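Local structure of aerolysin-like protein (Bombina maxima, 6LH8) at residues 95-100 against 145-150; 44-49 against 72-77; 17-22 against 116-121; 35-40 against 100-105. The protein is an aerolysin-like toad protein, probably of a paralog pair in which one member forms pores and modulates endolysosomes and the other restrains it under oxidizing conditions. One frame throughout, in Å; residues are numbered along the deposited sequence.

Interaction 1 (95-100 against 145-150); sequences SEDKVT and SGINAE
D97 lays its carboxylate against the backbone of G146 and I147, and the oxygen OD2 does most of the touching. I147 N donates to OD2 over 2.8 Å, a rather bent bond (144° at the hydrogen) that uses the syn lone pair, on the side of the other oxygen. The same OD2 also lies 3.3 Å from I147 CB and 3.5 Å from G146 CA. With CG swung away from its own backbone N (chi1 -176°), the acid group reaches across to 145-150. Two waters extend its grip: one donates to OD2 and to S145 O, the other to OD1 and to I147 O. Further along, the contact turns apolar. V99 CG2 meets I147 CG2 at 3.9 Å, the two side chains crossing at about a right angle, and V99 CG1 touches A149 CB at 3.8 Å. In the antiparallel sheet, strand 41-53 lies between strands 90-100 and 133-154 and bonds to the former through F44 and D97, so the contact spans a neighbour. One carboxylate, with its waters, thus serves an N-H and two carbonyls of 145-147, and the N-H would be expected to favour the charged form of the acid.

Interaction 2 (44-49 against 72-77); sequences FDRTIT and HRLNGN
H72 meets I48 through its backbone and CB: the H72 carbonyl O lies 3.6 Å from I48 CD1, while the imidazole leads off from the strand. At R73 the chain still passes over that methyl, with R73 C 3.7 Å from I48 CD1, but the side chain turns its back on the strand and its NE forms a salt bridge with E93. L74 carries the contact. Its CG sits 3.7 Å from I48 CD1, and the two methyls beyond it split the work. CD1 drops onto the strand backbone, 3.4 Å from R46 O; CD2 rests over one face of the R46 guanidinium, 3.5 Å from NE and displaced toward its rim. Here the loop between strands 65-68 and 81-84 folds down on strand 41-53 of the five-stranded antiparallel sheet, with L74 as its main apolar contact. The R46 chain, extended from CG to NE, brings that flat group beside the leucine, and its NE donates to Q144 O, a bond that helps fix the plane CD2 covers. The E93 carboxylate that receives R73 also accepts L74 N. N75 ND2 then reaches L94 O on strand 90-100, within a type I' beta turn from L74 to N77 that is closed by N77 N to L74 O at 2.9 Å.

Interaction 3 (17-22 against 116-121); sequences NEVVKV and TRNENI
V20 N donates to R117 O in the shortest of four backbone hydrogen bonds, 2.8 Å and almost straight at 173°. The return bond from R117 N to V20 O is 3.0 Å. E18 and E119 form a second reciprocal pair, E119 N to E18 O at 2.9 Å and E18 N to E119 O. Between and beyond these hydrogen-bonded pairs sit the non-hydrogen-bonded ones, N17 with N120, V19 with N118 and K21 with T116, and CA-H...O contacts such as T116 CA to V20 O fill the intervals.

On the face that carries E18, V20, R117 and E119, R117 NE reaches along its own strand to E119 OE2 at 3.2 Å, a salt bridge made on the anti lone pair with the carboxylate tilted from the guanidinium plane. The guanidinium has a second partner: its NH1 donates to D45 O of strand 41-53. A water donates to both E18 OE1 and E119 OE1, which would ease the approach of two like charges. V20 CG2, placed anti to its carbonyl carbon, packs 3.5 Å from E119 CD. Farther along 17-22, V22 CG2 touches the R117 side chain obliquely, 3.9 Å from R117 NE.

On the face of N17, V19, K21, T116, N118 and N120, V19 CG2 stands 3.3 Å from N118 OD1, the two side chains running side by side, and V19 CG1 touches T116 CB. N118 N bonds to S145 OG of the segment 145-150. This is a twisted antiparallel pairing of the outermost strand 4-28 with its neighbour 110-130, in the long beta sheet of an aerolysin-like protein.

Interaction 4 (35-40 against 100-105); sequences VEFYLK and TMPEFV
K40 O is gripped twice: M101 N donates to it at 2.9 Å, from above the carbonyl plane, and a water that also donates to M101 O reaches it at 2.8 Å. These bonds belong to two loop segments running side by side at one end of the elongated beta fold: residues 35-40 lead into strand 41-53, and residues 100-105 follow on from strand 90-100. A single backbone bridge between E36 and F104 joins them further on. It is framed by F37 N to E103 O and by V105 N to V35 O, the latter almost straight at 176°. F37 is buried. Its CG lies anti to its backbone N (chi1 -165°), which sends the ring toward 100-105, where P102 CG sits over one face and M101 CB comes obliquely to CD2 at 3.7 Å. M101 SD makes an oblique Met-aromatic contact, 5.2 Å from the centroid of the F37 ring, the M101 chain being bent at chi2 and chi3. L111 and V113 of strand 110-130 also pack on F37, and M25 of strand 4-28 touches both F37 and M101. At the E36 end, F104 turns its ring edge to V35 O, while its CD1 lies 3.5 Å from E36 CA.

Interactions 1, 2 and 3 all reach the five-stranded sheet, whereas interaction 4 ties two loops together about 28 Å from the centre of the chain to the centre of the contact. Interaction 3 is a true pairing of neighbouring strands at the surface, built on backbone bonds. Interaction 1, also at the surface, spans strand 41-53 and relies on one carboxylate with waters. Interaction 2, nearest the chain centre and partly buried, is side-chain packing, an isoleucine and an arginine against a leucine. S95 N to R46 O joins interactions 1 and 2, and N148 N to T116 O joins 1 and 3. T100 is shared by interactions 1 and 4. Interaction 4, partly buried, combines backbone bonds with packing round F37.

Interaction 1 (95-100 against 145-150)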
loop_
_atom_site.group_PDB
_atom_site.type_symbol
_atom_site.label_atom_id
_atom_site.label_comp_id
_atom_site.label_asym_id
_atom_site.label_seq_id
_atom_site.Cartn_x
_atom_site.Cartn_y
_atom_site.Cartn_z
ATOM N N SER A 95 4.119 7.178 3.276
ATOM C CA SER A 95 4.467 8.412 2.590
ATOM C C SER A 95 3.330 9.410 2.760
ATOM O O SER A 95 2.219 9.058 3.161
ATOM C CB SER A 95 4.778 8.186 1.101
ATOM O OG SER A 95 3.630 7.800 0.369
ATOM N N GLU A 96 3.627 10.673 2.480
ATOM C CA GLU A 96 2.602 11.704 2.480
ATOM C C GLU A 96 2.071 11.856 1.063
ATOM O O GLU A 96 2.844 12.036 0.122
ATOM C CB GLU A 96 3.149 13.040 2.981
ATOM C CG GLU A 96 2.057 14.098 3.127
ATOM C CD GLU A 96 2.607 15.508 3.304
ATOM O OE1 GLU A 96 3.037 16.126 2.303
ATOM O OE2 GLU A 96 2.596 15.995 4.445
ATOM N N ASP A 97 0.762 11.739 0.911
ATOM C CA ASP A 97 0.100 11.905 -0.375
ATOM C C ASP A 97 -0.614 13.251 -0.339
ATOM O O ASP A 97 -1.590 13.419 0.397
ATOM C CB ASP A 97 -0.869 10.745 -0.599
ATOM C CG ASP A 97 -1.525 10.771 -1.952
ATOM O OD1 ASP A 97 -1.049 11.505 -2.839
ATOM O OD2 ASP A 97 -2.518 10.036 -2.123
ATOM N N LYS A 98 -0.122 14.214 -1.115
ATOM C CA LYS A 98 -0.671 15.565 -1.131
ATOM C C LYS A 98 -1.507 15.755 -2.391
ATOM O O LYS A 98 -1.037 15.475 -3.495
ATOM C CB LYS A 98 0.464 16.596 -1.070
ATOM C CG LYS A 98 0.024 18.031 -1.159
ATOM C CD LYS A 98 1.168 18.969 -0.782
ATOM C CE LYS A 98 2.487 18.524 -1.391
ATOM N NZ LYS A 98 3.520 19.590 -1.230
ATOM N N VAL A 99 -2.745 16.209 -2.220
ATOM C CA VAL A 99 -3.732 16.277 -3.297
ATOM C C VAL A 99 -4.195 17.721 -3.444
ATOM O O VAL A 99 -4.719 18.313 -2.490
ATOM C CB VAL A 99 -4.927 15.352 -3.019
ATOM C CG1 VAL A 99 -5.870 15.342 -4.212
ATOM C CG2 VAL A 99 -4.441 13.944 -2.710
ATOM N N THR A 100 -4.025 18.284 -4.635
ATOM C CA THR A 100 -4.480 19.651 -4.876
ATOM C C THR A 100 -6.002 19.713 -4.976
ATOM O O THR A 100 -6.622 18.887 -5.649
ATOM C CB THR A 100 -3.851 20.203 -6.159
ATOM O OG1 THR A 100 -2.427 20.094 -6.083
ATOM C CG2 THR A 100 -4.235 21.682 -6.364
ATOM N N SER A 145 -2.763 3.032 -3.324
ATOM C CA SER A 145 -2.301 3.920 -4.377
ATOM C C SER A 145 -2.398 5.381 -3.942
ATOM O O SER A 145 -2.923 5.710 -2.877
ATOM C CB SER A 145 -3.125 3.717 -5.640
ATOM O OG SER A 145 -4.366 4.413 -5.535
ATOM N N GLY A 146 -1.871 6.266 -4.791
ATOM C CA GLY A 146 -2.140 7.682 -4.638
ATOM C C GLY A 146 -3.614 7.993 -4.816
ATOM O O GLY A 146 -4.370 7.245 -5.444
ATOM N N ILE A 147 -4.031 9.095 -4.223
ATOM C CA ILE A 147 -5.435 9.483 -4.207
ATOM C C ILE A 147 -5.748 10.322 -5.439
ATOM O O ILE A 147 -4.972 11.207 -5.824
ATOM C CB ILE A 147 -5.763 10.236 -2.907
ATOM C CG1 ILE A 147 -5.905 9.210 -1.778
ATOM C CG2 ILE A 147 -7.021 11.097 -3.064
ATOM C CD1 ILE A 147 -6.130 9.807 -0.442
ATOM N N ASN A 148 -6.889 10.040 -6.057
ATOM C CA ASN A 148 -7.439 10.857 -7.125
ATOM C C ASN A 148 -8.569 11.731 -6.593
ATOM O O ASN A 148 -9.410 11.269 -5.818
ATOM C CB ASN A 148 -7.969 9.988 -8.263
ATOM C CG ASN A 148 -8.604 10.811 -9.352
ATOM O OD1 ASN A 148 -9.825 10.994 -9.386
ATOM N ND2 ASN A 148 -7.768 11.362 -10.230
ATOM N N ALA A 149 -8.590 12.994 -7.026
ATOM C CA ALA A 149 -9.666 13.929 -6.716
ATOM C C ALA A 149 -10.498 14.149 -7.969
ATOM O O ALA A 149 -9.984 14.648 -8.978
ATOM C CB ALA A 149 -9.118 15.263 -6.205
ATOM N N GLU A 150 -11.773 13.779 -7.907
ATOM C CA GLU A 150 -12.708 14.036 -8.994
ATOM C C GLU A 150 -13.591 15.207 -8.590
ATOM O O GLU A 150 -14.256 15.156 -7.551
ATOM C CB GLU A 150 -13.549 12.798 -9.309
ATOM C CG GLU A 150 -14.537 13.008 -10.456
ATOM C CD GLU A 150 -15.422 11.802 -10.714
ATOM O OE1 GLU A 150 -15.853 11.154 -9.739
ATOM O OE2 GLU A 150 -15.695 11.511 -11.899
HETATM O O HOH W 1 -2.989 7.531 -0.751
HETATM O O HOH W 2 -2.281 11.704 -5.339
#

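Interaction 2 (44-49 against 72-77)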
loop_
_atom_site.group_PDB
_atom_site.type_symbol
_atom_site.label_atom_id
_atom_site.label_comp_id
_atom_site.label_asym_id
_atom_site.label_seq_id
_atom_site.Cartn_x
_atom_site.Cartn_y
_atom_site.Cartn_z
ATOM N N PHE A 44 -2.733 13.276 3.008
ATOM C CA PHE A 44 -3.173 11.955 3.427
ATOM C C PHE A 44 -1.969 11.070 3.708
ATOM O O PHE A 44 -0.912 11.209 3.088
ATOM C CB PHE A 44 -4.030 11.269 2.357
ATOM C CG PHE A 44 -5.260 12.028 1.969
ATOM C CD1 PHE A 44 -5.215 12.966 0.951
ATOM C CD2 PHE A 44 -6.476 11.757 2.575
ATOM C CE1 PHE A 44 -6.368 13.643 0.575
ATOM C CE2 PHE A 44 -7.617 12.419 2.207
ATOM C CZ PHE A 44 -7.570 13.366 1.208
ATOM N N ASP A 45 -2.142 10.142 4.636
ATOM C CA ASP A 45 -1.161 9.086 4.810
ATOM C C ASP A 45 -1.428 7.986 3.792
ATOM O O ASP A 45 -2.581 7.616 3.554
ATOM C CB ASP A 45 -1.227 8.517 6.224
ATOM C CG ASP A 45 -0.586 9.429 7.246
ATOM O OD1 ASP A 45 0.068 10.421 6.848
ATOM O OD2 ASP A 45 -0.736 9.147 8.448
ATOM N N ARG A 46 -0.358 7.496 3.169
ATOM C CA ARG A 46 -0.414 6.407 2.202
ATOM C C ARG A 46 0.544 5.323 2.671
ATOM O O ARG A 46 1.692 5.619 3.012
ATOM C CB ARG A 46 -0.049 6.896 0.794
ATOM C CG ARG A 46 0.149 5.776 -0.208
ATOM C CD ARG A 46 0.521 6.325 -1.576
ATOM N NE ARG A 46 0.668 5.268 -2.564
ATOM C CZ ARG A 46 1.290 5.424 -3.722
ATOM N NH1 ARG A 46 1.817 6.600 -4.022
ATOM N NH2 ARG A 46 1.382 4.411 -4.573
ATOM N N THR A 47 0.070 4.078 2.736
ATOM C CA THR A 47 0.897 3.011 3.272
ATOM C C THR A 47 0.930 1.818 2.334
ATOM O O THR A 47 -0.000 1.579 1.551
ATOM C CB THR A 47 0.411 2.527 4.634
ATOM O OG1 THR A 47 -0.900 1.980 4.494
ATOM C CG2 THR A 47 0.378 3.680 5.641
ATOM N N ILE A 48 2.025 1.075 2.438
ATOM C CA ILE A 48 2.142 -0.269 1.898
ATOM C C ILE A 48 2.627 -1.145 3.044
ATOM O O ILE A 48 3.604 -0.803 3.714
ATOM C CB ILE A 48 3.121 -0.340 0.712
ATOM C CG1 ILE A 48 2.660 0.565 -0.436
ATOM C CG2 ILE A 48 3.300 -1.786 0.268
ATOM C CD1 ILE A 48 3.584 0.532 -1.665
ATOM N N THR A 49 1.947 -2.249 3.291
ATOM C CA THR A 49 2.346 -3.136 4.373
ATOM C C THR A 49 2.853 -4.445 3.787
ATOM O O THR A 49 2.173 -5.059 2.959
ATOM C CB THR A 49 1.196 -3.376 5.343
ATOM O OG1 THR A 49 0.859 -2.132 5.982
ATOM C CG2 THR A 49 1.611 -4.373 6.421
ATOM N N HIS A 72 6.069 -3.508 -4.926
ATOM C CA HIS A 72 5.377 -2.247 -4.668
ATOM C C HIS A 72 6.023 -1.534 -3.487
ATOM O O HIS A 72 6.022 -2.059 -2.371
ATOM C CB HIS A 72 3.895 -2.495 -4.388
ATOM C CG HIS A 72 3.225 -3.320 -5.440
ATOM N ND1 HIS A 72 3.087 -2.885 -6.739
ATOM C CD2 HIS A 72 2.667 -4.552 -5.391
ATOM C CE1 HIS A 72 2.474 -3.816 -7.449
ATOM N NE2 HIS A 72 2.210 -4.838 -6.657
ATOM N N ARG A 73 6.556 -0.335 -3.727
ATOM C CA ARG A 73 7.284 0.411 -2.710
ATOM C C ARG A 73 6.825 1.864 -2.712
ATOM O O ARG A 73 6.159 2.326 -3.638
ATOM C CB ARG A 73 8.805 0.353 -2.935
ATOM C CG ARG A 73 9.389 -1.042 -3.105
ATOM C CD ARG A 73 9.328 -1.833 -1.815
ATOM N NE ARG A 73 9.919 -1.119 -0.685
ATOM C CZ ARG A 73 11.202 -1.195 -0.340
ATOM N NH1 ARG A 73 12.034 -1.952 -1.044
ATOM N NH2 ARG A 73 11.650 -0.519 0.710
ATOM N N LEU A 74 7.193 2.579 -1.650
ATOM C CA LEU A 74 6.932 4.002 -1.505
ATOM C C LEU A 74 8.255 4.756 -1.403
ATOM O O LEU A 74 9.311 4.166 -1.162
ATOM C CB LEU A 74 6.078 4.288 -0.260
ATOM C CG LEU A 74 4.658 3.715 -0.227
ATOM C CD1 LEU A 74 3.952 4.099 1.056
ATOM C CD2 LEU A 74 3.850 4.193 -1.430
ATOM N N ASN A 75 8.185 6.076 -1.593
ATOM C CA ASN A 75 9.302 6.992 -1.334
ATOM C C ASN A 75 10.519 6.718 -2.213
ATOM O O ASN A 75 11.621 7.188 -1.908
ATOM C CB ASN A 75 9.716 6.956 0.140
ATOM C CG ASN A 75 8.598 7.375 1.066
ATOM O OD1 ASN A 75 7.980 8.422 0.865
ATOM N ND2 ASN A 75 8.328 6.564 2.091
ATOM N N GLY A 76 10.353 5.967 -3.297
ATOM C CA GLY A 76 11.487 5.566 -4.106
ATOM C C GLY A 76 12.437 4.647 -3.364
ATOM O O GLY A 76 13.571 4.435 -3.804
ATOM N N ASN A 77 11.992 4.103 -2.230
ATOM C CA ASN A 77 12.816 3.162 -1.487
ATOM C C ASN A 77 13.067 1.912 -2.316
ATOM O O ASN A 77 12.160 1.371 -2.953
ATOM C CB ASN A 77 12.152 2.787 -0.165
ATOM C CG ASN A 77 11.995 3.971 0.760
ATOM O OD1 ASN A 77 10.909 4.228 1.276
ATOM N ND2 ASN A 77 13.084 4.702 0.979
#

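Interaction 3 (17-22 against 116-121)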
loop_
_atom_site.group_PDB
_atom_site.type_symbol
_atom_site.label_atom_id
_atom_site.label_comp_id
_atom_site.label_asym_id
_atom_site.label_seq_id
_atom_site.Cartn_x
_atom_site.Cartn_y
_atom_site.Cartn_z
ATOM N N ASN A 17 -9.112 -6.321 -4.204
ATOM C CA ASN A 17 -8.807 -5.246 -5.149
ATOM C C ASN A 17 -10.026 -4.337 -5.164
ATOM O O ASN A 17 -11.092 -4.769 -5.594
ATOM C CB ASN A 17 -8.506 -5.804 -6.545
ATOM C CG ASN A 17 -8.107 -4.722 -7.547
ATOM O OD1 ASN A 17 -8.547 -3.573 -7.453
ATOM N ND2 ASN A 17 -7.260 -5.088 -8.515
ATOM N N GLU A 18 -9.883 -3.103 -4.676
ATOM C CA GLU A 18 -11.025 -2.204 -4.540
ATOM C C GLU A 18 -10.610 -0.772 -4.843
ATOM O O GLU A 18 -9.463 -0.373 -4.618
ATOM C CB GLU A 18 -11.619 -2.233 -3.124
ATOM C CG GLU A 18 -12.095 -3.588 -2.639
ATOM C CD GLU A 18 -12.114 -3.677 -1.126
ATOM O OE1 GLU A 18 -11.530 -2.776 -0.478
ATOM O OE2 GLU A 18 -12.718 -4.634 -0.585
ATOM N N VAL A 19 -11.560 -0.001 -5.352
ATOM C CA VAL A 19 -11.428 1.444 -5.431
ATOM C C VAL A 19 -12.205 2.013 -4.253
ATOM O O VAL A 19 -13.435 1.880 -4.169
ATOM C CB VAL A 19 -11.935 2.007 -6.764
ATOM C CG1 VAL A 19 -11.778 3.535 -6.761
ATOM C CG2 VAL A 19 -11.173 1.383 -7.913
ATOM N N VAL A 20 -11.481 2.626 -3.323
ATOM C CA VAL A 20 -12.036 3.052 -2.042
ATOM C C VAL A 20 -12.350 4.541 -2.107
ATOM O O VAL A 20 -11.480 5.347 -2.463
ATOM C CB VAL A 20 -11.045 2.759 -0.901
ATOM C CG1 VAL A 20 -11.589 3.249 0.434
ATOM C CG2 VAL A 20 -10.712 1.254 -0.857
ATOM N N LYS A 21 -13.574 4.913 -1.731
ATOM C CA LYS A 21 -13.908 6.323 -1.531
ATOM C C LYS A 21 -13.355 6.748 -0.177
ATOM O O LYS A 21 -13.857 6.327 0.874
ATOM C CB LYS A 21 -15.415 6.556 -1.612
ATOM C CG LYS A 21 -15.812 8.039 -1.409
ATOM C CD LYS A 21 -17.311 8.201 -1.581
ATOM C CE LYS A 21 -17.747 9.643 -1.384
ATOM N NZ LYS A 21 -19.232 9.764 -1.529
ATOM N N VAL A 22 -12.314 7.577 -0.197
ATOM C CA VAL A 22 -11.695 8.029 1.045
ATOM C C VAL A 22 -12.547 9.105 1.716
ATOM O O VAL A 22 -12.701 9.115 2.947
ATOM C CB VAL A 22 -10.263 8.521 0.750
ATOM C CG1 VAL A 22 -9.652 9.196 1.973
ATOM C CG2 VAL A 22 -9.395 7.345 0.280
ATOM N N THR A 116 -10.680 9.243 -4.101
ATOM C CA THR A 116 -10.605 7.783 -4.158
ATOM C C THR A 116 -9.164 7.311 -4.275
ATOM O O THR A 116 -8.283 8.047 -4.718
ATOM C CB THR A 116 -11.376 7.200 -5.351
ATOM O OG1 THR A 116 -10.868 7.762 -6.571
ATOM C CG2 THR A 116 -12.858 7.463 -5.229
ATOM N N ARG A 117 -8.935 6.051 -3.889
ATOM C CA ARG A 117 -7.653 5.412 -4.172
ATOM C C ARG A 117 -7.852 3.912 -4.325
ATOM O O ARG A 117 -8.804 3.335 -3.795
ATOM C CB ARG A 117 -6.608 5.709 -3.091
ATOM C CG ARG A 117 -6.882 5.134 -1.740
ATOM C CD ARG A 117 -5.738 5.467 -0.765
ATOM N NE ARG A 117 -6.153 5.292 0.627
ATOM C CZ ARG A 117 -5.548 5.859 1.667
ATOM N NH1 ARG A 117 -4.495 6.654 1.484
ATOM N NH2 ARG A 117 -5.992 5.628 2.894
ATOM N N ASN A 118 -6.931 3.288 -5.053
ATOM C CA ASN A 118 -6.910 1.835 -5.173
ATOM C C ASN A 118 -6.285 1.236 -3.928
ATOM O O ASN A 118 -5.320 1.774 -3.383
ATOM C CB ASN A 118 -6.104 1.389 -6.399
ATOM C CG ASN A 118 -6.737 1.813 -7.719
ATOM O OD1 ASN A 118 -7.960 1.877 -7.849
ATOM N ND2 ASN A 118 -5.895 2.089 -8.713
ATOM N N GLU A 119 -6.865 0.140 -3.453
ATOM C CA GLU A 119 -6.300 -0.613 -2.343
ATOM C C GLU A 119 -6.271 -2.070 -2.776
ATOM O O GLU A 119 -7.274 -2.592 -3.271
ATOM C CB GLU A 119 -7.106 -0.394 -1.051
ATOM C CG GLU A 119 -7.131 1.081 -0.623
ATOM C CD GLU A 119 -7.597 1.288 0.805
ATOM O OE1 GLU A 119 -8.058 0.311 1.427
ATOM O OE2 GLU A 119 -7.526 2.436 1.295
ATOM N N ASN A 120 -5.109 -2.702 -2.654
ATOM C CA ASN A 120 -4.919 -4.030 -3.223
ATOM C C ASN A 120 -4.197 -4.928 -2.234
ATOM O O ASN A 120 -3.261 -4.490 -1.562
ATOM C CB ASN A 120 -4.095 -3.987 -4.518
ATOM C CG ASN A 120 -4.802 -3.276 -5.647
ATOM O OD1 ASN A 120 -5.496 -3.905 -6.451
ATOM N ND2 ASN A 120 -4.598 -1.964 -5.744
ATOM N N ILE A 121 -4.604 -6.191 -2.169
ATOM C CA ILE A 121 -3.835 -7.217 -1.468
ATOM C C ILE A 121 -3.333 -8.220 -2.497
ATOM O O ILE A 121 -4.107 -8.717 -3.318
ATOM C CB ILE A 121 -4.658 -7.910 -0.366
ATOM C CG1 ILE A 121 -5.112 -6.891 0.686
ATOM C CG2 ILE A 121 -3.824 -8.987 0.318
ATOM C CD1 ILE A 121 -6.146 -7.441 1.651
HETATM O O HOH W 3 -9.587 -1.932 1.274
#

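Interaction 4 (35-40 against 100-105)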
loop_
_atom_site.group_PDB
_atom_site.type_symbol
_atom_site.label_atom_id
_atom_site.label_comp_id
_atom_site.label_asym_id
_atom_site.label_seq_id
_atom_site.Cartn_x
_atom_site.Cartn_y
_atom_site.Cartn_z
ATOM N N VAL A 35 -16.687 32.019 -4.598
ATOM C CA VAL A 35 -15.894 31.894 -3.383
ATOM C C VAL A 35 -14.771 30.896 -3.609
ATOM O O VAL A 35 -14.895 29.936 -4.368
ATOM C CB VAL A 35 -16.777 31.471 -2.194
ATOM C CG1 VAL A 35 -16.038 31.725 -0.882
ATOM C CG2 VAL A 35 -18.105 32.176 -2.246
ATOM N N GLU A 36 -13.666 31.108 -2.907
ATOM C CA GLU A 36 -12.583 30.144 -2.907
ATOM C C GLU A 36 -12.974 28.912 -2.095
ATOM O O GLU A 36 -13.912 28.931 -1.291
ATOM C CB GLU A 36 -11.301 30.765 -2.342
ATOM C CG GLU A 36 -11.412 31.212 -0.897
ATOM C CD GLU A 36 -10.057 31.286 -0.213
ATOM O OE1 GLU A 36 -10.019 31.275 1.036
ATOM O OE2 GLU A 36 -9.029 31.357 -0.925
ATOM N N PHE A 37 -12.235 27.830 -2.318
ATOM C CA PHE A 37 -12.493 26.558 -1.667
ATOM C C PHE A 37 -11.857 26.533 -0.281
ATOM O O PHE A 37 -10.968 27.326 0.036
ATOM C CB PHE A 37 -11.957 25.422 -2.531
ATOM C CG PHE A 37 -12.474 24.062 -2.149
ATOM C CD1 PHE A 37 -13.828 23.785 -2.181
ATOM C CD2 PHE A 37 -11.594 23.059 -1.778
ATOM C CE1 PHE A 37 -14.298 22.530 -1.839
ATOM C CE2 PHE A 37 -12.056 21.806 -1.432
ATOM C CZ PHE A 37 -13.410 21.541 -1.464
ATOM N N TYR A 38 -12.321 25.587 0.544
ATOM C CA TYR A 38 -11.889 25.524 1.940
ATOM C C TYR A 38 -10.377 25.352 2.066
ATOM O O TYR A 38 -9.739 25.999 2.906
ATOM C CB TYR A 38 -12.593 24.376 2.668
ATOM C CG TYR A 38 -14.060 24.170 2.349
ATOM C CD1 TYR A 38 -15.042 24.950 2.955
ATOM C CD2 TYR A 38 -14.470 23.168 1.472
ATOM C CE1 TYR A 38 -16.394 24.754 2.683
ATOM C CE2 TYR A 38 -15.827 22.962 1.191
ATOM C CZ TYR A 38 -16.781 23.758 1.803
ATOM O OH TYR A 38 -18.121 23.559 1.542
ATOM N N LEU A 39 -9.790 24.464 1.265
ATOM C CA LEU A 39 -8.380 24.119 1.383
ATOM C C LEU A 39 -7.725 24.169 0.015
ATOM O O LEU A 39 -8.347 23.856 -1.002
ATOM C CB LEU A 39 -8.159 22.703 1.969
ATOM C CG LEU A 39 -8.433 22.326 3.427
ATOM C CD1 LEU A 39 -9.907 22.421 3.780
ATOM C CD2 LEU A 39 -7.926 20.919 3.669
ATOM N N LYS A 40 -6.447 24.540 0.006
ATOM C CA LYS A 40 -5.673 24.490 -1.228
ATOM C C LYS A 40 -5.238 23.067 -1.552
ATOM O O LYS A 40 -5.232 22.664 -2.719
ATOM C CB LYS A 40 -4.450 25.398 -1.111
ATOM C CG LYS A 40 -4.785 26.879 -1.010
ATOM C CD LYS A 40 -4.121 27.670 -2.137
ATOM C CE LYS A 40 -4.728 29.053 -2.259
ATOM N NZ LYS A 40 -4.559 29.802 -0.983
ATOM N N THR A 100 -4.025 18.284 -4.635
ATOM C CA THR A 100 -4.480 19.651 -4.876
ATOM C C THR A 100 -6.002 19.713 -4.976
ATOM O O THR A 100 -6.622 18.887 -5.649
ATOM C CB THR A 100 -3.851 20.203 -6.159
ATOM O OG1 THR A 100 -2.427 20.094 -6.083
ATOM C CG2 THR A 100 -4.235 21.682 -6.364
ATOM N N MET A 101 -6.603 20.699 -4.309
ATOM C CA MET A 101 -8.042 20.917 -4.338
ATOM C C MET A 101 -8.398 21.943 -5.400
ATOM O O MET A 101 -7.547 22.729 -5.823
ATOM C CB MET A 101 -8.536 21.401 -2.975
ATOM C CG MET A 101 -8.324 20.413 -1.807
ATOM S SD MET A 101 -9.425 18.977 -1.836
ATOM C CE MET A 101 -8.344 17.752 -2.511
ATOM N N PRO A 102 -9.648 21.963 -5.861
ATOM C CA PRO A 102 -10.073 23.062 -6.737
ATOM C C PRO A 102 -9.932 24.394 -6.013
ATOM O O PRO A 102 -10.169 24.500 -4.808
ATOM C CB PRO A 102 -11.536 22.730 -7.057
ATOM C CG PRO A 102 -11.956 21.715 -6.028
ATOM C CD PRO A 102 -10.707 20.956 -5.679
ATOM N N GLU A 103 -9.512 25.416 -6.760
ATOM C CA GLU A 103 -9.242 26.709 -6.139
ATOM C C GLU A 103 -10.532 27.438 -5.787
ATOM O O GLU A 103 -10.651 28.010 -4.697
ATOM C CB GLU A 103 -8.375 27.555 -7.071
ATOM C CG GLU A 103 -7.581 28.639 -6.377
ATOM C CD GLU A 103 -6.983 29.630 -7.360
ATOM O OE1 GLU A 103 -6.719 30.783 -6.957
ATOM O OE2 GLU A 103 -6.775 29.253 -8.534
ATOM N N PHE A 104 -11.517 27.406 -6.682
ATOM C CA PHE A 104 -12.735 28.186 -6.535
ATOM C C PHE A 104 -13.956 27.332 -6.839
ATOM O O PHE A 104 -13.869 26.284 -7.488
ATOM C CB PHE A 104 -12.744 29.397 -7.478
ATOM C CG PHE A 104 -11.757 30.466 -7.114
ATOM C CD1 PHE A 104 -12.032 31.363 -6.097
ATOM C CD2 PHE A 104 -10.562 30.583 -7.800
ATOM C CE1 PHE A 104 -11.128 32.353 -5.761
ATOM C CE2 PHE A 104 -9.653 31.575 -7.473
ATOM C CZ PHE A 104 -9.936 32.458 -6.450
ATOM N N VAL A 105 -15.102 27.807 -6.365
ATOM C CA VAL A 105 -16.406 27.344 -6.820
ATOM C C VAL A 105 -16.911 28.375 -7.824
ATOM O O VAL A 105 -17.177 29.525 -7.460
ATOM C CB VAL A 105 -17.386 27.170 -5.654
ATOM C CG1 VAL A 105 -18.542 26.276 -6.066
ATOM C CG2 VAL A 105 -16.668 26.609 -4.439
HETATM O O HOH W 4 -6.007 24.622 -4.626
#